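Local structure of alpha-1,3-glucanase (Streptomyces thermodiastaticus, 7C7D) at residues 125-130 against 182-187; 311-316 against 338-343; 448-453 against 485-490. The protein hydrolyses alpha-1,3-glucosidic linkages of alpha-1,3-glucans and is a thermostable glycoside hydrolase of family GH87. All blocks are in the same frame, centred on the assembly; numbering follows the deposited sequence.

Contact 1 of 3, residues 125-130 against 182-187; sequences TLDVYV and QATNVQ
Thr125 O, Thr184 N and Val186 O all close on water 1, which joins the two segments: it accepts from Thr184 N at 2.7 Å and donates to Thr125 O at 2.7 Å and to Val186 O at 2.8 Å. The site continues an antiparallel strand pair in the D1 domain, whose two antiparallel sheets are consistent with a galactose-binding-like beta-sandwich. Here the Asn185 amide bonds to strand 123-130. The N-H of Thr125 meets a lone pair of Asn185 OD1 in the plane of the amide, 2.9 Å from N to OD1 and nearly straight at 170°. The other end of the amide serves the same residue: ND2 donates to Thr125 OG1 at 2.9 Å, tilted somewhat out of the amide plane. A chi1 of 55° sets OG1 between the Thr125 N and carbonyl carbon, near the N-H, where one amide reaches both. Replacing Thr125 by a valine would probably leave ND2 without this acceptor and the amide, with OD1 as its bond to this strand, freer to turn. Further along, Asp127 and Gln182 form a hydrogen-bonded pair. Gln182 CB lies 3.8 Å from Tyr129 CE1, ring and amide planes 48° apart, while Gln182 OE1 is bound by Arg100. Water 2 lies level with the tyrosine ring, 2.6 Å from Tyr129 OH, and donates to Asp127 OD2 at 2.7 Å.

Contact 2 of 3, residues 311-316 against 338-343; sequences GSLGPG and DDLVVE
The flat groups that meet between Gly316 and Asp338 are backbone peptides, joined through their polar ends without stacking: the N-H of Gly316 points at Asp338 O, 3.0 Å from N to O, nearly along the C=O axis and with an N-H...O angle of 164°. The carbonyl oxygen has further company. Pro315 CA makes a CA-H...O contact with Asp338 O, and water 3 lies 2.9 Å from Asp338 O and 2.7 Å from Gly314 O, although other acceptors compete for its protons. Beside this polar point the pyrrolidine of Pro315 presents CB to Asp338 CB at 4.0 Å, the two methylenes meeting alongside the bonded peptides.

The arrangement belongs to a turn of the parallel beta-helix expected of a pectate lyase-like domain, where the same corner of successive coils is stacked. The backbone suits glycine at two points: at Gly314, with phi 74°, a CB would come within 2.9 Å of Pro315 CD, and Gly316 also has positive phi. Inward of the polar point, Leu313 and Leu340 touch through their CD1 methyls at 4.0 Å, slanting across one another. Leu340 holds CG anti to its backbone N, chi1 173°, which swings its end toward Leu313 although its CB does not point there.

Leu313 also packs on Val319 of strand 318-320, and its N is bound by Asn337 OD1. Segment 311-316 runs from the end of strand 309-311 into the loop before strand 318-320, while 338-343 leads into strand 341-348, which pairs in parallel with 318-320.

Contact 3 of 3, residues 448-453 against 485-490; sequences GTITVD and ARVDIT
Asp453 and Thr490 face each other across two parallel strands, side chains slanted to one another, and Thr490 OG1 donates to Asp453 OD1 at 2.6 Å. The hydroxyl comes in on the anti side of OD1, 16° out of the carboxylate plane; Asp453 CG stands anti to its backbone N, chi1 176°, which brings the carboxylate end nearer the threonine.

The same polar face carries a second group. Arg486, extended from CG to NE, bridges to Asp488 two residues on along its own strand: NE lies 2.9 Å from Asp488 OD2, in the guanidinium plane and on the syn lone pair of that oxygen, while the bond to OD1 is weak. OD2 also accepts from water 4, which is 2.8 Å from Thr451 OG1 and so ties Asp488 to the facing strand. Thr449 CG2 reaches the same oxygen, 3.6 Å from Asp488 OD2. Two bonds thus fix this oxygen, and the arginine would be expected to stabilise its negative charge.

On the other face aliphatic side chains line up level with one another. Ile450 CB meets Val487 CG2 at 4.2 Å, Val452 CB meets Ile489 CG1, and Ile450 CG1 reaches back to Ala485 CB. A ladder of backbone bonds holds the strands only 8° from parallel, characteristic of successive coils of a parallel beta-helix.

Strand 449-458 is flanked by 415-423 and strand 486-495 by 517-527, while the aliphatic row packs inward on Ile434 of strand 432-435 and on Leu474 and Val476 of strand 474-477.

How the contacts relate
Contacts 2 and 3 belong to the same beta-helical body, their centres 24 Å apart, and both join successive coils: contact 2 at a glycine-rich turn with a single direct hydrogen bond, contact 3 along paired strands with a full ladder. Contact 1 lies in the D1 domain, on the other side of the chain's centre from contact 3, and its strands run antiparallel. All three mix buried and accessible residues. The apolar packing is greatest in contact 3, where one face looks into the helix core, and shrinks to one leucine pair in contact 2. Contact 1 combines a pair of backbone bonds with the Asn185 amide and two bridging waters, with Thr184 and Asn185 exposed.

Contact 1 of 3, residues 125-130 against 182-187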
ATOM      1  N   THR A 125       2.531 -11.232  24.137  1.00 17.52           N
ATOM      2  CA  THR A 125       3.720 -11.562  23.378  1.00 18.23           C
ATOM      3  C   THR A 125       3.476 -12.858  22.630  1.00 18.24           C
ATOM      4  O   THR A 125       2.534 -13.599  22.911  1.00 21.51           O
ATOM      5  CB  THR A 125       4.955 -11.705  24.272  1.00 20.23           C
ATOM      6  OG1 THR A 125       4.685 -12.667  25.296  1.00 21.80           O
ATOM      7  CG2 THR A 125       5.321 -10.372  24.908  1.00 21.87           C
ATOM      8  N   LEU A 126       4.346 -13.112  21.661  1.00 18.48           N
ATOM      9  CA  LEU A 126       4.313 -14.322  20.857  1.00 20.11           C
ATOM     10  C   LEU A 126       5.721 -14.894  20.877  1.00 21.01           C
ATOM     11  O   LEU A 126       6.670 -14.218  20.467  1.00 20.79           O
ATOM     12  CB  LEU A 126       3.881 -13.967  19.432  1.00 22.09           C
ATOM     13  CG  LEU A 126       3.536 -15.083  18.448  1.00 22.77           C
ATOM     14  CD1 LEU A 126       2.443 -16.003  18.962  1.00 22.57           C
ATOM     15  CD2 LEU A 126       3.118 -14.462  17.126  1.00 22.23           C
ATOM     16  N   ASP A 127       5.866 -16.113  21.390  1.00 20.71           N
ATOM     17  CA  ASP A 127       7.187 -16.710  21.512  1.00 22.05           C
ATOM     18  C   ASP A 127       7.682 -17.186  20.152  1.00 22.28           C
ATOM     19  O   ASP A 127       6.897 -17.527  19.265  1.00 22.52           O
ATOM     20  CB  ASP A 127       7.167 -17.884  22.494  1.00 24.66           C
ATOM     21  CG  ASP A 127       7.203 -17.433  23.947  1.00 26.86           C
ATOM     22  OD1 ASP A 127       7.319 -16.216  24.195  1.00 27.93           O
ATOM     23  OD2 ASP A 127       7.134 -18.303  24.843  1.00 28.67           O
ATOM     24  N   VAL A 128       9.005 -17.196  19.994  1.00 22.10           N
ATOM     25  CA  VAL A 128       9.662 -17.607  18.758  1.00 23.65           C
ATOM     26  C   VAL A 128      10.619 -18.746  19.076  1.00 25.86           C
ATOM     27  O   VAL A 128      11.449 -18.632  19.985  1.00 26.81           O
ATOM     28  CB  VAL A 128      10.401 -16.433  18.089  1.00 23.18           C
ATOM     29  CG1 VAL A 128      10.968 -16.858  16.742  1.00 25.00           C
ATOM     30  CG2 VAL A 128       9.469 -15.235  17.917  1.00 22.40           C
ATOM     31  N   TYR A 129      10.492 -19.840  18.332  1.00 26.17           N
ATOM     32  CA  TYR A 129      11.393 -20.977  18.422  1.00 29.47           C
ATOM     33  C   TYR A 129      12.077 -21.137  17.075  1.00 30.43           C
ATOM     34  O   TYR A 129      11.470 -20.893  16.026  1.00 30.22           O
ATOM     35  CB  TYR A 129      10.626 -22.269  18.734  1.00 31.67           C
ATOM     36  CG  TYR A 129      10.047 -22.348  20.132  1.00 33.36           C
ATOM     37  CD1 TYR A 129       8.979 -21.547  20.511  1.00 34.65           C
ATOM     38  CD2 TYR A 129      10.560 -23.240  21.067  1.00 35.12           C
ATOM     39  CE1 TYR A 129       8.445 -21.623  21.783  1.00 35.95           C
ATOM     40  CE2 TYR A 129      10.033 -23.322  22.343  1.00 36.31           C
ATOM     41  CZ  TYR A 129       8.977 -22.511  22.697  1.00 37.38           C
ATOM     42  OH  TYR A 129       8.450 -22.591  23.965  1.00 39.03           O
ATOM     43  N   VAL A 130      13.342 -21.537  17.104  1.00 32.75           N
ATOM     44  CA  VAL A 130      14.081 -21.873  15.898  1.00 36.58           C
ATOM     45  C   VAL A 130      14.625 -23.277  16.099  1.00 39.12           C
ATOM     46  O   VAL A 130      15.476 -23.500  16.968  1.00 39.14           O
ATOM     47  CB  VAL A 130      15.212 -20.880  15.611  1.00 37.91           C
ATOM     48  CG1 VAL A 130      16.074 -21.405  14.478  1.00 38.56           C
ATOM     49  CG2 VAL A 130      14.645 -19.500  15.282  1.00 39.12           C
ATOM     50  N   GLN A 182       4.688 -19.380  18.902  1.00 21.01           N
ATOM     51  CA  GLN A 182       3.919 -20.067  19.931  1.00 22.25           C
ATOM     52  C   GLN A 182       3.193 -19.042  20.788  1.00 20.95           C
ATOM     53  O   GLN A 182       3.834 -18.207  21.438  1.00 21.60           O
ATOM     54  CB  GLN A 182       4.839 -20.919  20.804  1.00 26.88           C
ATOM     55  CG  GLN A 182       4.117 -21.713  21.868  1.00 33.08           C
ATOM     56  CD  GLN A 182       4.601 -23.137  21.933  1.00 38.80           C
ATOM     57  OE1 GLN A 182       4.491 -23.892  20.967  1.00 40.42           O
ATOM     58  NE2 GLN A 182       5.173 -23.508  23.067  1.00 42.16           N
ATOM     59  N   ALA A 183       1.865 -19.107  20.799  1.00 20.57           N
ATOM     60  CA  ALA A 183       1.073 -18.213  21.638  1.00 20.12           C
ATOM     61  C   ALA A 183       1.155 -18.678  23.083  1.00 20.81           C
ATOM     62  O   ALA A 183       1.226 -19.870  23.343  1.00 22.67           O
ATOM     63  CB  ALA A 183      -0.386 -18.219  21.181  1.00 20.54           C
ATOM     64  N   THR A 184       1.172 -17.735  24.024  1.00 22.10           N
ATOM     65  CA  THR A 184       1.334 -18.100  25.432  1.00 22.96           C
ATOM     66  C   THR A 184       0.421 -17.316  26.371  1.00 21.08           C
ATOM     67  O   THR A 184      -0.044 -17.860  27.377  1.00 23.27           O
ATOM     68  CB  THR A 184       2.787 -17.924  25.896  1.00 27.43           C
ATOM     69  OG1 THR A 184       3.177 -16.552  25.756  1.00 30.43           O
ATOM     70  CG2 THR A 184       3.742 -18.823  25.116  1.00 28.14           C
ATOM     71  N   ASN A 185       0.173 -16.038  26.074  1.00 19.95           N
ATOM     72  CA  ASN A 185      -0.513 -15.165  27.023  1.00 19.12           C
ATOM     73  C   ASN A 185      -1.610 -14.320  26.390  1.00 18.75           C
ATOM     74  O   ASN A 185      -2.151 -13.433  27.061  1.00 19.05           O
ATOM     75  CB  ASN A 185       0.483 -14.264  27.766  1.00 20.01           C
ATOM     76  CG  ASN A 185       1.354 -13.453  26.823  1.00 20.22           C
ATOM     77  OD1 ASN A 185       0.935 -13.104  25.724  1.00 19.32           O
ATOM     78  ND2 ASN A 185       2.572 -13.142  27.256  1.00 22.24           N
ATOM     79  N   VAL A 186      -1.924 -14.552  25.118  1.00 17.84           N
ATOM     80  CA  VAL A 186      -3.011 -13.870  24.428  1.00 16.82           C
ATOM     81  C   VAL A 186      -3.278 -14.671  23.165  1.00 15.99           C
ATOM     82  O   VAL A 186      -2.367 -15.285  22.599  1.00 17.01           O
ATOM     83  CB  VAL A 186      -2.661 -12.390  24.111  1.00 16.14           C
ATOM     84  CG1 VAL A 186      -1.438 -12.289  23.196  1.00 16.21           C
ATOM     85  CG2 VAL A 186      -3.860 -11.654  23.518  1.00 16.60           C
ATOM     86  N   GLN A 187      -4.533 -14.683  22.730  1.00 16.77           N
ATOM     87  CA  GLN A 187      -4.889 -15.385  21.503  1.00 17.47           C
ATOM     88  C   GLN A 187      -4.451 -14.539  20.313  1.00 18.08           C
ATOM     89  O   GLN A 187      -4.827 -13.368  20.208  1.00 20.26           O
ATOM     90  CB  GLN A 187      -6.395 -15.623  21.466  1.00 20.41           C
ATOM     91  CG  GLN A 187      -6.894 -16.434  20.284  1.00 22.70           C
ATOM     92  CD  GLN A 187      -8.402 -16.420  20.206  1.00 26.56           C
ATOM     93  OE1 GLN A 187      -9.003 -15.393  19.894  1.00 29.68           O
ATOM     94  NE2 GLN A 187      -9.027 -17.552  20.508  1.00 26.69           N
TER
HETATM   95  O   HOH W   1       0.438 -15.288  23.011  1.00 19.37           O
HETATM   96  O   HOH W   2       6.622 -20.903  24.644  1.00 44.56           O

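Contact 2 of 3, residues 311-316 against 338-343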
ATOM      1  N   GLY A 311       4.236  17.512   3.417  1.00 11.93           N
ATOM      2  CA  GLY A 311       4.581  18.688   2.648  1.00 12.48           C
ATOM      3  C   GLY A 311       5.634  18.446   1.586  1.00 12.24           C
ATOM      4  O   GLY A 311       5.505  17.551   0.740  1.00 13.72           O
ATOM      5  N   SER A 312       6.700  19.232   1.631  1.00 12.63           N
ATOM      6  CA  SER A 312       7.652  19.321   0.534  1.00 13.29           C
ATOM      7  C   SER A 312       9.051  18.937   0.988  1.00 13.05           C
ATOM      8  O   SER A 312       9.556  19.473   1.985  1.00 13.84           O
ATOM      9  CB  SER A 312       7.667  20.748  -0.015  1.00 14.91           C
ATOM     10  OG  SER A 312       8.795  20.970  -0.834  1.00 16.71           O
ATOM     11  N   LEU A 313       9.686  18.044   0.226  1.00 13.24           N
ATOM     12  CA  LEU A 313      11.097  17.739   0.397  1.00 13.82           C
ATOM     13  C   LEU A 313      11.971  18.499  -0.591  1.00 14.17           C
ATOM     14  O   LEU A 313      13.192  18.311  -0.598  1.00 15.16           O
ATOM     15  CB  LEU A 313      11.346  16.237   0.267  1.00 14.67           C
ATOM     16  CG  LEU A 313      10.694  15.377   1.347  1.00 14.29           C
ATOM     17  CD1 LEU A 313      10.926  13.901   1.051  1.00 16.05           C
ATOM     18  CD2 LEU A 313      11.224  15.748   2.726  1.00 15.79           C
ATOM     19  N   GLY A 314      11.374  19.367  -1.406  1.00 14.09           N
ATOM     20  CA  GLY A 314      12.109  20.154  -2.364  1.00 14.86           C
ATOM     21  C   GLY A 314      12.578  19.342  -3.553  1.00 15.04           C
ATOM     22  O   GLY A 314      12.327  18.140  -3.657  1.00 15.50           O
ATOM     23  N   PRO A 315      13.272  20.003  -4.474  1.00 15.35           N
ATOM     24  CA  PRO A 315      13.779  19.313  -5.669  1.00 15.42           C
ATOM     25  C   PRO A 315      15.015  18.473  -5.378  1.00 15.43           C
ATOM     26  O   PRO A 315      15.821  18.781  -4.499  1.00 16.46           O
ATOM     27  CB  PRO A 315      14.140  20.471  -6.608  1.00 17.29           C
ATOM     28  CG  PRO A 315      14.482  21.605  -5.667  1.00 18.07           C
ATOM     29  CD  PRO A 315      13.530  21.454  -4.504  1.00 16.35           C
ATOM     30  N   GLY A 316      15.172  17.400  -6.156  1.00 15.13           N
ATOM     31  CA  GLY A 316      16.394  16.615  -6.088  1.00 15.66           C
ATOM     32  C   GLY A 316      16.553  15.814  -4.816  1.00 16.02           C
ATOM     33  O   GLY A 316      17.679  15.625  -4.341  1.00 17.40           O
ATOM     34  N   ASP A 338      10.226  18.075  -7.037  1.00 13.74           N
ATOM     35  CA  ASP A 338      10.660  17.716  -8.385  1.00 13.69           C
ATOM     36  C   ASP A 338      11.681  16.594  -8.333  1.00 12.88           C
ATOM     37  O   ASP A 338      12.673  16.674  -7.604  1.00 13.39           O
ATOM     38  CB  ASP A 338      11.332  18.913  -9.065  1.00 15.96           C
ATOM     39  CG  ASP A 338      10.413  20.105  -9.258  1.00 18.21           C
ATOM     40  OD1 ASP A 338       9.259  20.099  -8.799  1.00 17.34           O
ATOM     41  OD2 ASP A 338      10.885  21.085  -9.874  1.00 22.14           O
ATOM     42  N   ASP A 339      11.449  15.560  -9.137  1.00 12.93           N
ATOM     43  CA  ASP A 339      12.406  14.475  -9.326  1.00 13.29           C
ATOM     44  C   ASP A 339      12.613  13.638  -8.073  1.00 12.80           C
ATOM     45  O   ASP A 339      13.579  12.879  -7.992  1.00 13.71           O
ATOM     46  CB  ASP A 339      13.738  14.981  -9.898  1.00 14.31           C
ATOM     47  CG  ASP A 339      13.533  15.915 -11.062  1.00 15.84           C
ATOM     48  OD1 ASP A 339      12.864  15.491 -12.017  1.00 15.88           O
ATOM     49  OD2 ASP A 339      13.994  17.078 -11.015  1.00 19.44           O
ATOM     50  N   LEU A 340      11.713  13.737  -7.097  1.00 12.62           N
ATOM     51  CA  LEU A 340      11.839  12.946  -5.880  1.00 12.32           C
ATOM     52  C   LEU A 340      11.837  11.462  -6.218  1.00 11.71           C
ATOM     53  O   LEU A 340      11.044  10.999  -7.044  1.00 11.95           O
ATOM     54  CB  LEU A 340      10.667  13.261  -4.944  1.00 12.54           C
ATOM     55  CG  LEU A 340      10.513  12.419  -3.676  1.00 12.64           C
ATOM     56  CD1 LEU A 340      11.652  12.672  -2.690  1.00 13.69           C
ATOM     57  CD2 LEU A 340       9.178  12.694  -3.016  1.00 13.22           C
ATOM     58  N   VAL A 341      12.717  10.707  -5.564  1.00 11.73           N
ATOM     59  CA  VAL A 341      12.741   9.250  -5.686  1.00 12.48           C
ATOM     60  C   VAL A 341      12.437   8.653  -4.318  1.00 11.68           C
ATOM     61  O   VAL A 341      13.173   8.895  -3.351  1.00 12.53           O
ATOM     62  CB  VAL A 341      14.079   8.723  -6.233  1.00 14.23           C
ATOM     63  CG1 VAL A 341      14.063   7.196  -6.285  1.00 15.66           C
ATOM     64  CG2 VAL A 341      14.359   9.317  -7.604  1.00 15.88           C
ATOM     65  N   VAL A 342      11.357   7.875  -4.238  1.00 11.33           N
ATOM     66  CA  VAL A 342      10.970   7.163  -3.023  1.00 11.42           C
ATOM     67  C   VAL A 342      11.117   5.684  -3.344  1.00 11.44           C
ATOM     68  O   VAL A 342      10.313   5.128  -4.100  1.00 11.59           O
ATOM     69  CB  VAL A 342       9.533   7.510  -2.606  1.00 11.65           C
ATOM     70  CG1 VAL A 342       9.103   6.675  -1.415  1.00 11.92           C
ATOM     71  CG2 VAL A 342       9.402   9.004  -2.301  1.00 13.11           C
ATOM     72  N   GLU A 343      12.161   5.045  -2.816  1.00 11.72           N
ATOM     73  CA  GLU A 343      12.492   3.701  -3.261  1.00 12.07           C
ATOM     74  C   GLU A 343      12.999   2.833  -2.120  1.00 12.14           C
ATOM     75  O   GLU A 343      13.656   3.303  -1.189  1.00 13.00           O
ATOM     76  CB  GLU A 343      13.547   3.725  -4.384  1.00 14.20           C
ATOM     77  CG  GLU A 343      14.878   4.293  -3.912  1.00 16.96           C
ATOM     78  CD  GLU A 343      15.905   4.439  -5.019  1.00 20.68           C
ATOM     79  OE1 GLU A 343      15.667   3.963  -6.148  1.00 21.99           O
ATOM     80  OE2 GLU A 343      16.963   5.047  -4.751  1.00 23.98           O
TER
HETATM   81  O   HOH W   3      12.768  15.760  -4.883  1.00 14.76           O

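Contact 3 of 3, residues 448-453 against 485-490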
ATOM      1  N   GLY A 448      -3.186  13.963 -21.233  1.00 14.31           N
ATOM      2  CA  GLY A 448      -2.039  13.342 -21.877  1.00 14.85           C
ATOM      3  C   GLY A 448      -2.257  11.858 -22.029  1.00 14.53           C
ATOM      4  O   GLY A 448      -3.300  11.421 -22.524  1.00 15.93           O
ATOM      5  N   THR A 449      -1.277  11.074 -21.592  1.00 14.06           N
ATOM      6  CA  THR A 449      -1.323   9.622 -21.683  1.00 14.25           C
ATOM      7  C   THR A 449      -1.173   9.038 -20.290  1.00 13.73           C
ATOM      8  O   THR A 449      -0.256   9.407 -19.549  1.00 15.78           O
ATOM      9  CB  THR A 449      -0.190   9.111 -22.573  1.00 17.39           C
ATOM     10  OG1 THR A 449      -0.309   9.703 -23.870  1.00 19.46           O
ATOM     11  CG2 THR A 449      -0.246   7.593 -22.720  1.00 19.42           C
ATOM     12  N   ILE A 450      -2.070   8.130 -19.935  1.00 12.22           N
ATOM     13  CA  ILE A 450      -1.962   7.368 -18.701  1.00 11.49           C
ATOM     14  C   ILE A 450      -1.540   5.963 -19.097  1.00 11.71           C
ATOM     15  O   ILE A 450      -2.290   5.254 -19.779  1.00 13.28           O
ATOM     16  CB  ILE A 450      -3.283   7.341 -17.922  1.00 12.58           C
ATOM     17  CG1 ILE A 450      -3.909   8.744 -17.827  1.00 14.51           C
ATOM     18  CG2 ILE A 450      -3.061   6.729 -16.551  1.00 13.45           C
ATOM     19  CD1 ILE A 450      -3.055   9.778 -17.098  1.00 15.24           C
ATOM     20  N   THR A 451      -0.345   5.569 -18.678  1.00 11.40           N
ATOM     21  CA  THR A 451       0.241   4.293 -19.054  1.00 12.02           C
ATOM     22  C   THR A 451       0.129   3.338 -17.874  1.00 11.09           C
ATOM     23  O   THR A 451       0.733   3.570 -16.826  1.00 12.72           O
ATOM     24  CB  THR A 451       1.711   4.506 -19.423  1.00 14.03           C
ATOM     25  OG1 THR A 451       1.809   5.413 -20.530  1.00 16.60           O
ATOM     26  CG2 THR A 451       2.374   3.198 -19.792  1.00 16.26           C
ATOM     27  N   VAL A 452      -0.640   2.274 -18.045  1.00 10.81           N
ATOM     28  CA  VAL A 452      -0.874   1.287 -16.996  1.00 10.63           C
ATOM     29  C   VAL A 452      -0.367  -0.043 -17.546  1.00 10.65           C
ATOM     30  O   VAL A 452      -1.081  -0.740 -18.266  1.00 11.84           O
ATOM     31  CB  VAL A 452      -2.357   1.223 -16.613  1.00 11.19           C
ATOM     32  CG1 VAL A 452      -2.582   0.233 -15.473  1.00 12.38           C
ATOM     33  CG2 VAL A 452      -2.887   2.619 -16.259  1.00 12.74           C
ATOM     34  N   ASP A 453       0.880  -0.401 -17.230  1.00 10.53           N
ATOM     35  CA  ASP A 453       1.576  -1.481 -17.929  1.00 10.62           C
ATOM     36  C   ASP A 453       2.173  -2.493 -16.961  1.00 10.69           C
ATOM     37  O   ASP A 453       2.859  -2.116 -16.009  1.00 11.66           O
ATOM     38  CB  ASP A 453       2.710  -0.917 -18.788  1.00 13.28           C
ATOM     39  CG  ASP A 453       3.524  -2.012 -19.452  1.00 15.89           C
ATOM     40  OD1 ASP A 453       2.964  -2.750 -20.295  1.00 17.30           O
ATOM     41  OD2 ASP A 453       4.710  -2.166 -19.111  1.00 21.33           O
ATOM     42  N   ALA A 485      -7.801  12.054 -21.460  1.00 14.67           N
ATOM     43  CA  ALA A 485      -6.502  11.461 -21.706  1.00 14.64           C
ATOM     44  C   ALA A 485      -6.671  10.193 -22.534  1.00 15.28           C
ATOM     45  O   ALA A 485      -7.765   9.641 -22.658  1.00 18.27           O
ATOM     46  CB  ALA A 485      -5.837  11.102 -20.377  1.00 14.46           C
ATOM     47  N   ARG A 486      -5.569   9.744 -23.117  1.00 14.44           N
ATOM     48  CA  ARG A 486      -5.476   8.380 -23.616  1.00 15.75           C
ATOM     49  C   ARG A 486      -5.073   7.479 -22.456  1.00 14.36           C
ATOM     50  O   ARG A 486      -4.157   7.809 -21.698  1.00 16.31           O
ATOM     51  CB  ARG A 486      -4.409   8.343 -24.709  1.00 21.96           C
ATOM     52  CG  ARG A 486      -4.064   6.994 -25.278  1.00 29.31           C
ATOM     53  CD  ARG A 486      -2.825   7.153 -26.150  1.00 34.74           C
ATOM     54  NE  ARG A 486      -2.427   5.913 -26.801  1.00 40.42           N
ATOM     55  CZ  ARG A 486      -2.521   5.700 -28.107  1.00 44.11           C
ATOM     56  NH1 ARG A 486      -3.000   6.651 -28.899  1.00 44.69           N
ATOM     57  NH2 ARG A 486      -2.133   4.542 -28.623  1.00 45.90           N
ATOM     58  N   VAL A 487      -5.766   6.359 -22.289  1.00 13.09           N
ATOM     59  CA  VAL A 487      -5.463   5.420 -21.212  1.00 13.00           C
ATOM     60  C   VAL A 487      -5.099   4.095 -21.862  1.00 11.64           C
ATOM     61  O   VAL A 487      -5.939   3.464 -22.522  1.00 13.11           O
ATOM     62  CB  VAL A 487      -6.628   5.267 -20.226  1.00 13.51           C
ATOM     63  CG1 VAL A 487      -6.251   4.309 -19.112  1.00 14.84           C
ATOM     64  CG2 VAL A 487      -7.035   6.626 -19.658  1.00 15.23           C
ATOM     65  N   ASP A 488      -3.841   3.688 -21.700  1.00 11.57           N
ATOM     66  CA  ASP A 488      -3.297   2.486 -22.328  1.00 12.06           C
ATOM     67  C   ASP A 488      -3.019   1.462 -21.240  1.00 11.60           C
ATOM     68  O   ASP A 488      -2.113   1.654 -20.422  1.00 12.92           O
ATOM     69  CB  ASP A 488      -2.009   2.815 -23.078  1.00 15.52           C
ATOM     70  CG  ASP A 488      -2.233   3.759 -24.225  1.00 20.18           C
ATOM     71  OD1 ASP A 488      -3.217   3.579 -24.961  1.00 22.41           O
ATOM     72  OD2 ASP A 488      -1.409   4.676 -24.405  1.00 23.07           O
ATOM     73  N   ILE A 489      -3.788   0.378 -21.238  1.00 11.79           N
ATOM     74  CA  ILE A 489      -3.725  -0.642 -20.199  1.00 11.42           C
ATOM     75  C   ILE A 489      -3.157  -1.897 -20.847  1.00 10.47           C
ATOM     76  O   ILE A 489      -3.854  -2.593 -21.596  1.00 11.39           O
ATOM     77  CB  ILE A 489      -5.103  -0.892 -19.576  1.00 11.42           C
ATOM     78  CG1 ILE A 489      -5.677   0.409 -19.001  1.00 13.06           C
ATOM     79  CG2 ILE A 489      -5.024  -1.971 -18.513  1.00 12.55           C
ATOM     80  CD1 ILE A 489      -7.180   0.394 -18.810  1.00 13.37           C
ATOM     81  N   THR A 490      -1.893  -2.189 -20.558  1.00 10.13           N
ATOM     82  CA  THR A 490      -1.164  -3.218 -21.285  1.00 11.00           C
ATOM     83  C   THR A 490      -0.529  -4.224 -20.341  1.00 10.43           C
ATOM     84  O   THR A 490      -0.101  -3.887 -19.237  1.00 10.87           O
ATOM     85  CB  THR A 490      -0.059  -2.613 -22.165  1.00 13.02           C
ATOM     86  OG1 THR A 490       0.805  -1.814 -21.350  1.00 14.14           O
ATOM     87  CG2 THR A 490      -0.646  -1.744 -23.248  1.00 14.97           C
TER
HETATM   88  O   HOH W   4       1.132   4.432 -23.023  1.00 35.10           O